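Local structure of cutinase-like protein (Cryptococcus sp., 2CZQ) at residues A[44-49]-A[61-66]; A[6-11]-A[72-77]; A[110-115]-A[156-161]; A[93-98]-A[147-152]; A[32-37]-A[196-201]. The protein probably hydrolyses carboxylic esters, as a cutinase-like enzyme of the alpha/beta hydrolase fold. One frame throughout, in Å; residues are numbered along the deposited sequence. Where two conformers were deposited one is given.

Interaction 1: A[44-49]-A[61-66]; sequences YNTVYT and ADIIRR
A beta-alpha-beta crossover of the alpha/beta hydrolase fold begins here: strand 41-45, at the edge of the parallel sheet, runs out into a loop, and helix 57-73 returns over it on the way to strand 78-84. The carboxylate of Asp62, on that helix, draws the two together. Its OD2 accepts from Tyr44 OH at 2.6 Å on the syn lone pair, the side of OD1, and from Val47 N at 2.8 Å. The second bond is almost straight (175° at the hydrogen) but reaches the oxygen from above the carboxylate plane. One oxygen thus ties both the phenol and the loop backbone to the helix, and two donors on it probably stabilise the negative charge. Tyr44 carries its ring anti to the backbone N (chi1 179°), leaning on the helix. One face of that ring is covered by the aliphatic part of Arg66: CD lies 3.9 Å from the ring centroid, a CH-pi contact close to the ring normal, and CG is 3.7 Å from Tyr44 CD2. Beyond, the guanidinium turns 73° from the ring, and its NH2 hydrogen-bonds a citric acid molecule, probably from the crystallisation liquor. Deeper in, Thr46 divides its branches: OG1 hydrogen-bonds Thr14 OG1 on strand 9-14, while CG2 rests 3.9 Å from Asp62 CB.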
# COMPACT_ATOMS: atom_id res chain seq x y z
N TYR A 44 6.51 -9.84 -3.20
CA TYR A 44 5.58 -10.44 -4.14
C TYR A 44 4.91 -9.36 -4.96
O TYR A 44 4.28 -8.46 -4.40
CB TYR A 44 4.51 -11.28 -3.43
CG TYR A 44 3.55 -11.88 -4.43
CD1 TYR A 44 3.96 -12.94 -5.24
CD2 TYR A 44 2.27 -11.36 -4.62
CE1 TYR A 44 3.12 -13.47 -6.19
CE2 TYR A 44 1.42 -11.89 -5.57
CZ TYR A 44 1.85 -12.95 -6.35
OH TYR A 44 1.04 -13.52 -7.30
N ASN A 45 5.03 -9.47 -6.28
CA ASN A 45 4.45 -8.50 -7.20
C ASN A 45 3.12 -9.01 -7.72
O ASN A 45 3.06 -9.98 -8.48
CB ASN A 45 5.40 -8.23 -8.36
CG ASN A 45 6.82 -8.01 -7.91
OD1 ASN A 45 7.09 -7.25 -6.98
ND2 ASN A 45 7.76 -8.68 -8.59
N THR A 46 2.04 -8.35 -7.31
CA THR A 46 0.71 -8.76 -7.72
C THR A 46 0.61 -8.91 -9.23
O THR A 46 1.06 -8.04 -9.98
CB THR A 46 -0.27 -7.71 -7.23
OG1 THR A 46 -0.18 -7.65 -5.81
CG2 THR A 46 -1.72 -8.09 -7.55
N VAL A 47 0.03 -10.02 -9.67
CA VAL A 47 -0.11 -10.30 -11.09
C VAL A 47 -1.47 -9.84 -11.58
O VAL A 47 -2.51 -10.35 -11.15
CB VAL A 47 0.10 -11.80 -11.40
CG1 VAL A 47 -0.08 -12.05 -12.89
CG2 VAL A 47 1.48 -12.25 -10.94
N TYR A 48 -1.45 -8.86 -12.47
CA TYR A 48 -2.64 -8.37 -13.16
C TYR A 48 -2.19 -7.48 -14.30
O TYR A 48 -0.99 -7.23 -14.45
CB TYR A 48 -3.62 -7.67 -12.20
CG TYR A 48 -3.33 -6.23 -11.82
CD1 TYR A 48 -2.11 -5.84 -11.27
CD2 TYR A 48 -4.33 -5.26 -11.96
CE1 TYR A 48 -1.88 -4.50 -10.91
CE2 TYR A 48 -4.12 -3.94 -11.60
CZ TYR A 48 -2.90 -3.57 -11.08
OH TYR A 48 -2.72 -2.25 -10.72
N THR A 49 -3.13 -7.03 -15.12
CA THR A 49 -2.76 -6.29 -16.32
C THR A 49 -2.32 -4.86 -16.04
O THR A 49 -1.56 -4.30 -16.82
CB THR A 49 -3.92 -6.24 -17.33
OG1 THR A 49 -5.10 -5.77 -16.66
CG2 THR A 49 -4.28 -7.64 -17.85
N ALA A 61 -7.83 -9.87 -6.48
CA ALA A 61 -7.91 -11.31 -6.29
C ALA A 61 -6.53 -11.92 -6.03
O ALA A 61 -6.40 -12.83 -5.20
CB ALA A 61 -8.56 -11.98 -7.49
N ASP A 62 -5.51 -11.43 -6.72
CA ASP A 62 -4.18 -12.00 -6.57
C ASP A 62 -3.52 -11.60 -5.25
O ASP A 62 -2.77 -12.39 -4.68
CB ASP A 62 -3.31 -11.68 -7.77
CG ASP A 62 -2.07 -12.53 -7.82
OD1 ASP A 62 -2.20 -13.78 -7.80
OD2 ASP A 62 -0.94 -12.00 -7.87
N ILE A 63 -3.80 -10.40 -4.76
CA ILE A 63 -3.36 -10.01 -3.42
C ILE A 63 -3.88 -11.02 -2.39
O ILE A 63 -3.14 -11.56 -1.56
CB ILE A 63 -3.88 -8.60 -3.05
CG1 ILE A 63 -3.21 -7.52 -3.90
CG2 ILE A 63 -3.66 -8.31 -1.56
CD1 ILE A 63 -3.95 -6.19 -3.85
N ILE A 64 -5.19 -11.25 -2.46
CA ILE A 64 -5.85 -12.12 -1.50
C ILE A 64 -5.38 -13.57 -1.66
O ILE A 64 -5.16 -14.27 -0.67
CB ILE A 64 -7.38 -11.97 -1.60
CG1 ILE A 64 -7.79 -10.55 -1.15
CG2 ILE A 64 -8.08 -13.03 -0.76
CD1 ILE A 64 -9.25 -10.21 -1.39
N ARG A 65 -5.19 -13.99 -2.91
CA ARG A 65 -4.64 -15.32 -3.20
C ARG A 65 -3.29 -15.51 -2.50
O ARG A 65 -3.07 -16.54 -1.86
CB ARG A 65 -4.51 -15.53 -4.71
CG ARG A 65 -3.77 -16.80 -5.12
CD ARG A 65 -3.00 -16.66 -6.42
NE ARG A 65 -1.55 -16.72 -6.24
CZ ARG A 65 -0.78 -15.71 -5.83
NH1 ARG A 65 -1.32 -14.53 -5.53
NH2 ARG A 65 0.52 -15.88 -5.70
N ARG A 66 -2.40 -14.53 -2.63
CA ARG A 66 -1.08 -14.64 -2.01
C ARG A 66 -1.18 -14.68 -0.49
O ARG A 66 -0.48 -15.46 0.16
CB ARG A 66 -0.15 -13.50 -2.46
CG ARG A 66 1.27 -13.61 -1.91
CD ARG A 66 2.00 -14.84 -2.39
NE ARG A 66 3.33 -15.04 -1.83
CZ ARG A 66 3.59 -15.60 -0.66
NH1 ARG A 66 2.61 -16.00 0.14
NH2 ARG A 66 4.85 -15.77 -0.28

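Interaction 2: A[6-11]-A[72-77]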
# COMPACT_ATOMS: atom_id res chain seq x y z
N CYS A 6 7.57 -11.50 13.47
CA CYS A 6 7.44 -11.84 12.06
C CYS A 6 8.73 -12.43 11.49
O CYS A 6 9.41 -11.77 10.71
CB CYS A 6 7.05 -10.60 11.26
SG CYS A 6 5.42 -9.95 11.68
N PRO A 7 9.08 -13.67 11.86
CA PRO A 7 10.28 -14.31 11.30
C PRO A 7 10.22 -14.53 9.78
O PRO A 7 11.26 -14.64 9.15
CB PRO A 7 10.33 -15.66 12.04
CG PRO A 7 9.53 -15.46 13.28
CD PRO A 7 8.44 -14.52 12.88
N GLN A 8 9.01 -14.60 9.23
CA GLN A 8 8.80 -14.66 7.79
C GLN A 8 7.74 -13.63 7.44
O GLN A 8 6.71 -13.52 8.12
CB GLN A 8 8.34 -16.05 7.35
CG GLN A 8 8.20 -16.18 5.84
CD GLN A 8 7.81 -17.57 5.43
OE1 GLN A 8 6.82 -18.12 5.92
NE2 GLN A 8 8.58 -18.16 4.53
N TYR A 9 7.99 -12.88 6.37
CA TYR A 9 7.01 -11.90 5.93
C TYR A 9 7.07 -11.70 4.43
O TYR A 9 8.08 -12.00 3.79
CB TYR A 9 7.20 -10.56 6.67
CG TYR A 9 8.50 -9.88 6.34
CD1 TYR A 9 9.66 -10.16 7.06
CD2 TYR A 9 8.58 -8.97 5.28
CE1 TYR A 9 10.87 -9.55 6.74
CE2 TYR A 9 9.77 -8.35 4.96
CZ TYR A 9 10.91 -8.65 5.68
OH TYR A 9 12.09 -8.04 5.33
N VAL A 10 5.98 -11.18 3.89
CA VAL A 10 5.88 -10.89 2.47
C VAL A 10 5.43 -9.44 2.30
O VAL A 10 4.46 -9.01 2.93
CB VAL A 10 4.89 -11.83 1.75
CG1 VAL A 10 4.98 -11.65 0.24
CG2 VAL A 10 5.16 -13.28 2.12
N LEU A 11 6.15 -8.73 1.44
CA LEU A 11 5.78 -7.39 1.01
C LEU A 11 5.04 -7.57 -0.31
O LEU A 11 5.66 -7.79 -1.35
CB LEU A 11 7.02 -6.51 0.85
CG LEU A 11 7.98 -6.49 2.06
CD1 LEU A 11 9.24 -5.70 1.74
CD2 LEU A 11 7.30 -5.93 3.30
N ALA A 72 -1.78 -20.71 4.50
CA ALA A 72 -1.88 -22.17 4.42
C ALA A 72 -0.54 -22.86 4.70
O ALA A 72 -0.50 -23.93 5.30
CB ALA A 72 -2.43 -22.60 3.08
N ALA A 73 0.55 -22.24 4.26
CA ALA A 73 1.90 -22.77 4.43
C ALA A 73 2.53 -22.42 5.78
O ALA A 73 3.35 -23.17 6.31
CB ALA A 73 2.80 -22.30 3.31
N ASN A 74 2.14 -21.26 6.31
CA ASN A 74 2.69 -20.76 7.56
C ASN A 74 1.64 -19.87 8.22
O ASN A 74 1.51 -18.70 7.85
CB ASN A 74 3.98 -19.97 7.31
CG ASN A 74 4.55 -19.37 8.58
OD1 ASN A 74 4.05 -19.61 9.68
ND2 ASN A 74 5.60 -18.57 8.44
N PRO A 75 0.90 -20.41 9.19
CA PRO A 75 -0.17 -19.62 9.82
C PRO A 75 0.34 -18.37 10.54
O PRO A 75 -0.46 -17.50 10.89
CB PRO A 75 -0.80 -20.60 10.82
CG PRO A 75 0.24 -21.61 11.06
CD PRO A 75 0.99 -21.76 9.77
N ASN A 76 1.65 -18.29 10.74
CA ASN A 76 2.26 -17.17 11.45
C ASN A 76 2.96 -16.16 10.55
O ASN A 76 3.63 -15.25 11.05
CB ASN A 76 3.20 -17.71 12.53
CG ASN A 76 2.48 -18.60 13.50
OD1 ASN A 76 1.59 -18.15 14.22
ND2 ASN A 76 2.82 -19.88 13.50
N VAL A 77 2.81 -16.30 9.24
CA VAL A 77 3.39 -15.34 8.31
C VAL A 77 2.78 -13.95 8.49
O VAL A 77 1.60 -13.82 8.85
CB VAL A 77 3.27 -15.84 6.84
CG1 VAL A 77 1.83 -15.81 6.34
CG2 VAL A 77 4.20 -15.05 5.90
O HOH W 1 6.17 -14.60 10.50
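Gln8 stretches its extended side chain alongside that of Asn74, the two running in opposite directions, and its CB comes within 3.9 Å of Asn74 ND2. Their amides join through a single hydrogen bond: Asn74 ND2 gives to Gln8 OE1 at 2.8 Å, with 175° at the hydrogen. The acceptor lies practically in the amide plane of Asn74, but the donor is tilted out of the carbonyl plane of Gln8, and the two amide planes stand 44° apart. The other end of the Asn74 amide is held too. Its OD1 accepts from Asn76 N at 2.9 Å, an Asx turn, and Asn74 to Val77 form a type I beta turn, with Val77 N bonded to Asn74 O. The amide group is therefore gripped from both its oxygen and its nitrogen.

Next to this polar pair Val77 supplies the apolar part. With CG2 anti to the backbone N and CG1 in the crowded position (chi1 70°), it sends CG2 to 3.7 Å from Gln8 O and 4.3 Å from Val10 CG2. A water donates to both Gln8 O and Asn76 O, each at 2.7 Å, and so bridges the two backbones. Beside the contact, the disulfide of Cys6 with Cys78 and backbone bonds from Gln8 and Val10 to Cys78 carry the link into the sheet. Such a turn, ending helix 57-73 and leading into strand 78-84 beside strand 9-14, belongs to the beta-alpha-beta crossovers of a parallel alpha/beta hydrolase sheet.

Interaction 3: A[110-115]-A[156-161]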
# COMPACT_ATOMS: atom_id res chain seq x y z
N GLY A 110 0.37 -4.19 8.18
CA GLY A 110 0.32 -2.82 7.72
C GLY A 110 -0.08 -2.74 6.28
O GLY A 110 0.14 -3.68 5.51
N VAL A 111 -0.67 -1.61 5.92
CA VAL A 111 -1.06 -1.29 4.55
C VAL A 111 -0.45 0.07 4.23
O VAL A 111 -0.63 1.03 4.99
CB VAL A 111 -2.59 -1.23 4.40
CG1 VAL A 111 -2.98 -0.87 2.98
CG2 VAL A 111 -3.22 -2.56 4.80
N PHE A 112 0.30 0.14 3.13
CA PHE A 112 1.00 1.35 2.75
C PHE A 112 0.60 1.71 1.33
O PHE A 112 0.87 0.95 0.39
CB PHE A 112 2.51 1.13 2.86
CG PHE A 112 3.31 2.36 2.53
CD1 PHE A 112 3.55 3.33 3.48
CD2 PHE A 112 3.81 2.54 1.24
CE1 PHE A 112 4.28 4.47 3.16
CE2 PHE A 112 4.53 3.67 0.91
CZ PHE A 112 4.77 4.63 1.87
N LEU A 113 -0.04 2.86 1.18
CA LEU A 113 -0.59 3.29 -0.11
C LEU A 113 0.05 4.59 -0.54
O LEU A 113 0.32 5.46 0.29
CB LEU A 113 -2.11 3.49 0.00
CG LEU A 113 -2.91 2.33 0.60
CD1 LEU A 113 -4.34 2.74 0.84
CD2 LEU A 113 -2.84 1.09 -0.29
N ILE A 114 0.29 4.72 -1.85
CA ILE A 114 0.76 5.97 -2.43
C ILE A 114 -0.07 6.31 -3.66
O ILE A 114 -0.41 5.43 -4.45
CB ILE A 114 2.27 5.94 -2.79
CG1 ILE A 114 2.66 4.60 -3.43
CG2 ILE A 114 3.12 6.23 -1.57
CD1 ILE A 114 4.03 4.60 -4.09
N GLY A 115 -0.40 7.59 -3.81
CA GLY A 115 -1.16 8.03 -4.96
C GLY A 115 -2.49 7.30 -5.11
O GLY A 115 -2.84 6.84 -6.20
N LYS A 156 -3.83 0.69 11.02
CA LYS A 156 -2.60 0.07 10.53
C LYS A 156 -2.35 0.38 9.05
O LYS A 156 -1.65 -0.35 8.36
CB LYS A 156 -2.56 -1.43 10.84
CG LYS A 156 -3.64 -2.24 10.18
CD LYS A 156 -3.57 -3.68 10.65
CE LYS A 156 -4.76 -4.48 10.15
NZ LYS A 156 -4.67 -5.92 10.52
N THR A 157 -2.92 1.49 8.59
CA THR A 157 -2.72 1.98 7.23
C THR A 157 -1.99 3.31 7.26
O THR A 157 -2.17 4.12 8.18
CB THR A 157 -4.09 2.13 6.54
OG1 THR A 157 -4.72 0.85 6.44
CG2 THR A 157 -3.94 2.61 5.09
N LEU A 158 -1.16 3.52 6.25
CA LEU A 158 -0.60 4.82 5.95
C LEU A 158 -0.94 5.09 4.49
O LEU A 158 -0.52 4.33 3.61
CB LEU A 158 0.91 4.82 6.14
CG LEU A 158 1.51 5.40 7.41
CD1 LEU A 158 3.02 5.47 7.25
CD2 LEU A 158 0.95 6.77 7.77
N ASP A 159 -1.74 6.12 4.26
CA ASP A 159 -2.14 6.52 2.91
C ASP A 159 -1.44 7.83 2.57
O ASP A 159 -1.83 8.91 3.04
CB ASP A 159 -3.66 6.63 2.81
CG ASP A 159 -4.14 6.76 1.39
OD1 ASP A 159 -3.29 6.83 0.47
OD2 ASP A 159 -5.36 6.79 1.10
N VAL A 160 -0.38 7.71 1.79
CA VAL A 160 0.52 8.80 1.48
C VAL A 160 0.11 9.46 0.18
O VAL A 160 0.09 8.82 -0.88
CB VAL A 160 1.98 8.31 1.42
CG1 VAL A 160 2.94 9.47 1.18
CG2 VAL A 160 2.35 7.53 2.68
N CYS A 161 -0.24 10.74 0.26
CA CYS A 161 -0.67 11.50 -0.90
C CYS A 161 0.16 12.75 -0.97
O CYS A 161 0.09 13.61 -0.08
CB CYS A 161 -2.16 11.85 -0.79
SG CYS A 161 -2.76 12.79 -2.21
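Val111 and Thr157 stand side by side, pointing the same way, near the start of two paired parallel strands that run only 7° apart. Five backbone hydrogen bonds zip the strands together, from Val111 N to Lys156 O (2.9 Å) as far as Gly115 N to Val160 O, the longest at 3.2 Å. This buried ladder and the side chains flanking it are the tight part. With CG trans to the backbone N (chi1 -178°), the Phe112 ring reaches obliquely across to the neighbouring strand, bringing CE1 to 3.6 Å from Val160 CG2, while Ile114 CG2 lies 3.8 Å from Val160 CB. On the Leu113 face, turned to helix 86-98, Leu113 CB meets Asp159 OD1 at 3.6 Å, and OD2 of that aspartate bonds Asn116 ND2. Looser are Leu158 and Lys156, both partly exposed: Leu158 CB stays 4.0 Å from Phe112 CD1, and the Lys156 chain runs off to bond Phe105 O and Val108 O through NZ. Gly115 lies against the residues of the probable Ser-His-Asp triad (Ser85, His180, Asp165). The backbone bonds set the register, with apolar contacts on the Phe112 face and a mixed apolar and polar set on the Leu113 face.

Interaction 4: A[93-98]-A[147-152]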
# COMPACT_ATOMS: atom_id res chain seq x y z
N VAL A 93 -9.69 -2.24 -2.21
CA VAL A 93 -10.79 -3.16 -2.45
C VAL A 93 -10.51 -4.52 -1.82
O VAL A 93 -11.43 -5.16 -1.30
CB VAL A 93 -11.14 -3.23 -3.95
CG1 VAL A 93 -12.25 -4.24 -4.22
CG2 VAL A 93 -11.57 -1.84 -4.44
N ALA A 94 -9.25 -4.95 -1.80
CA ALA A 94 -8.89 -6.15 -1.05
C ALA A 94 -9.25 -6.01 0.43
O ALA A 94 -9.79 -6.94 1.03
CB ALA A 94 -7.41 -6.49 -1.21
N LEU A 95 -8.98 -4.85 1.03
CA LEU A 95 -9.33 -4.64 2.44
C LEU A 95 -10.83 -4.75 2.65
O LEU A 95 -11.29 -5.35 3.62
CB LEU A 95 -8.85 -3.28 2.94
CG LEU A 95 -7.40 -2.87 2.67
CD1 LEU A 95 -7.10 -1.57 3.39
CD2 LEU A 95 -6.41 -3.96 3.08
N GLN A 96 -11.59 -4.17 1.72
CA GLN A 96 -13.04 -4.22 1.78
C GLN A 96 -13.56 -5.66 1.74
O GLN A 96 -14.52 -6.00 2.43
CB GLN A 96 -13.65 -3.40 0.64
CG GLN A 96 -13.32 -1.91 0.71
CD GLN A 96 -13.67 -1.16 -0.56
OE1 GLN A 96 -14.08 -1.75 -1.56
NE2 GLN A 96 -13.49 0.16 -0.53
N GLN A 97 -12.90 -6.50 0.95
CA GLN A 97 -13.29 -7.90 0.81
C GLN A 97 -12.81 -8.76 1.97
O GLN A 97 -13.49 -9.70 2.36
CB GLN A 97 -12.78 -8.47 -0.50
CG GLN A 97 -13.53 -7.93 -1.70
CD GLN A 97 -13.08 -8.55 -3.01
OE1 GLN A 97 -12.50 -9.63 -3.03
NE2 GLN A 97 -13.36 -7.86 -4.11
N LEU A 98 -11.63 -8.46 2.50
CA LEU A 98 -11.07 -9.25 3.60
C LEU A 98 -11.84 -9.08 4.90
O LEU A 98 -11.91 -9.99 5.72
CB LEU A 98 -9.60 -8.91 3.83
CG LEU A 98 -8.62 -9.39 2.77
CD1 LEU A 98 -7.24 -8.80 3.02
CD2 LEU A 98 -8.55 -10.91 2.69
N GLY A 147 -15.13 3.53 -2.99
CA GLY A 147 -15.02 3.46 -1.55
C GLY A 147 -13.61 3.69 -1.07
O GLY A 147 -12.72 4.06 -1.83
N SER A 148 -13.43 3.44 0.22
CA SER A 148 -12.24 3.88 0.94
C SER A 148 -11.65 2.75 1.78
O SER A 148 -12.22 1.66 1.87
CB SER A 148 -12.63 5.03 1.86
OG SER A 148 -13.64 4.63 2.77
N VAL A 149 -10.50 3.02 2.38
CA VAL A 149 -9.95 2.16 3.42
C VAL A 149 -11.02 2.01 4.50
O VAL A 149 -11.48 3.02 5.05
CB VAL A 149 -8.68 2.78 4.03
CG1 VAL A 149 -8.19 1.98 5.23
CG2 VAL A 149 -7.57 2.91 2.99
N PRO A 150 -11.46 0.79 4.81
CA PRO A 150 -12.48 0.62 5.86
C PRO A 150 -11.99 1.10 7.22
O PRO A 150 -10.80 1.02 7.53
CB PRO A 150 -12.73 -0.89 5.88
CG PRO A 150 -12.28 -1.36 4.54
CD PRO A 150 -11.09 -0.50 4.20
N SER A 151 -12.91 1.61 8.03
CA SER A 151 -12.57 2.16 9.34
C SER A 151 -11.71 1.21 10.18
O SER A 151 -10.78 1.65 10.85
CB SER A 151 -13.83 2.59 10.10
OG SER A 151 -14.66 1.49 10.39
N GLY A 152 -12.01 -0.09 10.13
CA GLY A 152 -11.30 -1.08 10.93
C GLY A 152 -9.87 -1.38 10.47
O GLY A 152 -9.15 -2.10 11.17
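Gln96 reaches from helix 86-98 to the backbone of the loop 147-152, and NE2 at its end donates to Ser148 O at 3.1 Å. The bond is nearly straight (171° at the hydrogen) and Ser148 O lies in the Gln96 amide plane, yet NE2 meets this oxygen tilted from the carbonyl plane of Ser148. A second bond from NE2 goes to Gln146 O, at the end of helix 143-146, so two carbonyls hold the amide and fix its rotation. The chain gets there by leaving the helix with CG anti to the carbonyl carbon (chi1 -64°) and staying extended beyond it. Gly147 turns the loop at positive phi just beside this group, its C atom 3.6 Å from Gln96 NE2.

Pro150, nearly as well covered, crosses the Gln96 chain at about a right angle, with its CG 4.0 Å from Gln96 CG. In the alpha/beta hydrolase fold the helix involved here, 86-98, is the one that follows the probable nucleophile elbow at Ser85, and the loop 147-152 precedes strand 157-160. The loop packs against this helix before entering that strand.

Leu95 takes the inner side. Its CB sits 3.8 Å from Pro150 CD, and CD1 lies beside Val149 CG1 at 4.1 Å, the two side chains pointing the same way. Both also touch strand 108-114, where Leu95 rests on Val111 and Val149 on Leu113, while Trp153 also flanks Leu95.

Interaction 5: A[32-37]-A[196-201]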
# COMPACT_ATOMS: atom_id res chain seq x y z
N SER A 32 13.99 -2.57 -0.69
CA SER A 32 15.40 -2.89 -0.50
C SER A 32 15.81 -2.62 0.95
O SER A 32 16.57 -3.38 1.54
CB SER A 32 16.28 -2.15 -1.51
OG SER A 32 16.43 -0.79 -1.18
N GLN A 33 15.30 -1.54 1.54
CA GLN A 33 15.61 -1.21 2.93
C GLN A 33 14.99 -2.18 3.92
O GLN A 33 15.64 -2.61 4.87
CB GLN A 33 15.15 0.21 3.25
CG GLN A 33 15.83 1.31 2.48
CD GLN A 33 15.37 2.66 2.96
OE1 GLN A 33 16.01 3.25 3.85
NE2 GLN A 33 14.26 3.13 2.43
N ILE A 34 13.73 -2.53 3.70
CA ILE A 34 13.01 -3.41 4.62
C ILE A 34 13.65 -4.79 4.63
O ILE A 34 13.93 -5.34 5.69
CB ILE A 34 11.51 -3.52 4.24
CG1 ILE A 34 10.80 -2.17 4.37
CG2 ILE A 34 10.81 -4.57 5.10
CD1 ILE A 34 9.59 -2.04 3.46
N THR A 35 13.87 -5.35 3.44
CA THR A 35 14.44 -6.70 3.35
C THR A 35 15.88 -6.76 3.84
O THR A 35 16.31 -7.80 4.31
CB THR A 35 14.31 -7.31 1.95
OG1 THR A 35 14.93 -6.46 0.97
CG2 THR A 35 12.83 -7.45 1.54
N ALA A 36 16.61 -5.65 3.74
CA ALA A 36 17.96 -5.60 4.31
C ALA A 36 17.93 -5.49 5.83
O ALA A 36 18.85 -5.97 6.50
CB ALA A 36 18.75 -4.44 3.71
N ALA A 37 16.88 -4.88 6.37
CA ALA A 37 16.75 -4.68 7.81
C ALA A 37 16.27 -5.92 8.54
O ALA A 37 16.73 -6.22 9.65
CB ALA A 37 15.83 -3.50 8.11
N PHE A 196 7.74 2.39 8.44
CA PHE A 196 6.39 1.90 8.71
C PHE A 196 6.37 0.38 8.68
O PHE A 196 5.91 -0.27 9.62
CB PHE A 196 5.42 2.49 7.69
CG PHE A 196 4.03 1.92 7.75
CD1 PHE A 196 3.12 2.35 8.70
CD2 PHE A 196 3.62 0.96 6.82
CE1 PHE A 196 1.83 1.83 8.74
CE2 PHE A 196 2.34 0.44 6.85
CZ PHE A 196 1.44 0.88 7.81
N ALA A 197 6.88 -0.19 7.58
CA ALA A 197 6.87 -1.64 7.41
C ALA A 197 7.69 -2.34 8.48
O ALA A 197 7.22 -3.29 9.11
CB ALA A 197 7.37 -2.01 6.04
N VAL A 198 8.92 -1.88 8.71
CA VAL A 198 9.79 -2.55 9.68
C VAL A 198 9.14 -2.52 11.07
O VAL A 198 9.10 -3.53 11.77
CB VAL A 198 11.21 -1.96 9.69
CG1 VAL A 198 12.01 -2.48 10.89
CG2 VAL A 198 11.93 -2.31 8.40
N ASN A 199 8.61 -1.36 11.46
CA ASN A 199 7.95 -1.26 12.75
C ASN A 199 6.70 -2.13 12.87
O ASN A 199 6.52 -2.82 13.87
CB ASN A 199 7.64 0.20 13.09
CG ASN A 199 8.81 0.90 13.73
OD1 ASN A 199 9.01 0.80 14.94
ND2 ASN A 199 9.59 1.61 12.93
N LYS A 200 5.86 -2.13 11.83
CA LYS A 200 4.67 -2.98 11.86
C LYS A 200 5.02 -4.46 11.91
O LYS A 200 4.27 -5.26 12.48
CB LYS A 200 3.74 -2.68 10.68
CG LYS A 200 3.05 -1.31 10.72
CD LYS A 200 2.18 -1.14 11.95
CE LYS A 200 1.32 0.10 11.85
NZ LYS A 200 0.78 0.52 13.17
N LEU A 201 6.16 -4.82 11.31
CA LEU A 201 6.64 -6.20 11.31
C LEU A 201 7.34 -6.60 12.61
O LEU A 201 7.74 -7.75 12.75
CB LEU A 201 7.57 -6.44 10.12
CG LEU A 201 6.91 -6.39 8.75
CD1 LEU A 201 7.97 -6.32 7.65
CD2 LEU A 201 5.97 -7.57 8.53
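No flat group stands between Ile34 and Ala197, the residues that pack most closely here. The ring of Phe196, at the start of the second segment, turns instead to the sheet: one face is overlain by Lys200 CG, 3.9 Å above the plane and offset toward the rim, and the ring touches Phe112 of strand 108-114. The other nearby ring, that of Tyr9 on strand 9-14, touches Ile34 and Leu201 from the sheet side.

Between helices 28-37 and 187-200 everything is aliphatic. The axes of segments 32-37 and 196-200 approach to 9.7 Å and cross at -32°, and Ile34 is the main bridging side chain, with the largest area buried. With its CG1 anti to the carbonyl carbon (chi1 -64°), the longer branch is carried toward Ala197, and CD1 presses on Ala197 CB at 3.4 Å, tighter than a usual carbon contact. The shorter branch, CG2, lies 4.2 Å from Val198 CG2 and from CD1 of Leu201, which is one turn beyond Ala197 and crosses Ile34 at about a right angle. Val198 CG2 in turn rests over the first helix, 4.1 Å from Ile34 CA and equally far from Ala37 CB, one turn further on.

The two helices pack on the same face of the alpha/beta hydrolase sheet, with Ile34 reaching Leu11 and Ala197 reaching Ile80. No hydrogen bond joins the segments. The contact is held by aliphatic carbons, which is consistent with shape fit and the exclusion of water, rather than any directed polar bond, governing the spacing of the helices.

How the interactions relate
All five contacts gather round one parallel sheet. Interactions 1 and 2 share helix 57-73 and adjoin through Tyr44 N and Leu11 O, 2.9 Å apart and probably hydrogen-bonded; the bound citric acid lies about 3 Å from the side chain of Arg66 and about 4 Å from that of Val10, nearest atoms. Interaction 3 is the inner strand pair, its centre about 5 Å from the centre of the chain. Interaction 4 packs on one face of it, Leu113 CD1 to Val149 CG2 at 3.9 Å, and interaction 5 on the other, Leu158 CD1 to Phe196 CD1 at 3.5 Å; their centres are about 23 Å apart. Interaction 3 meets the probable catalytic triad through Gly115.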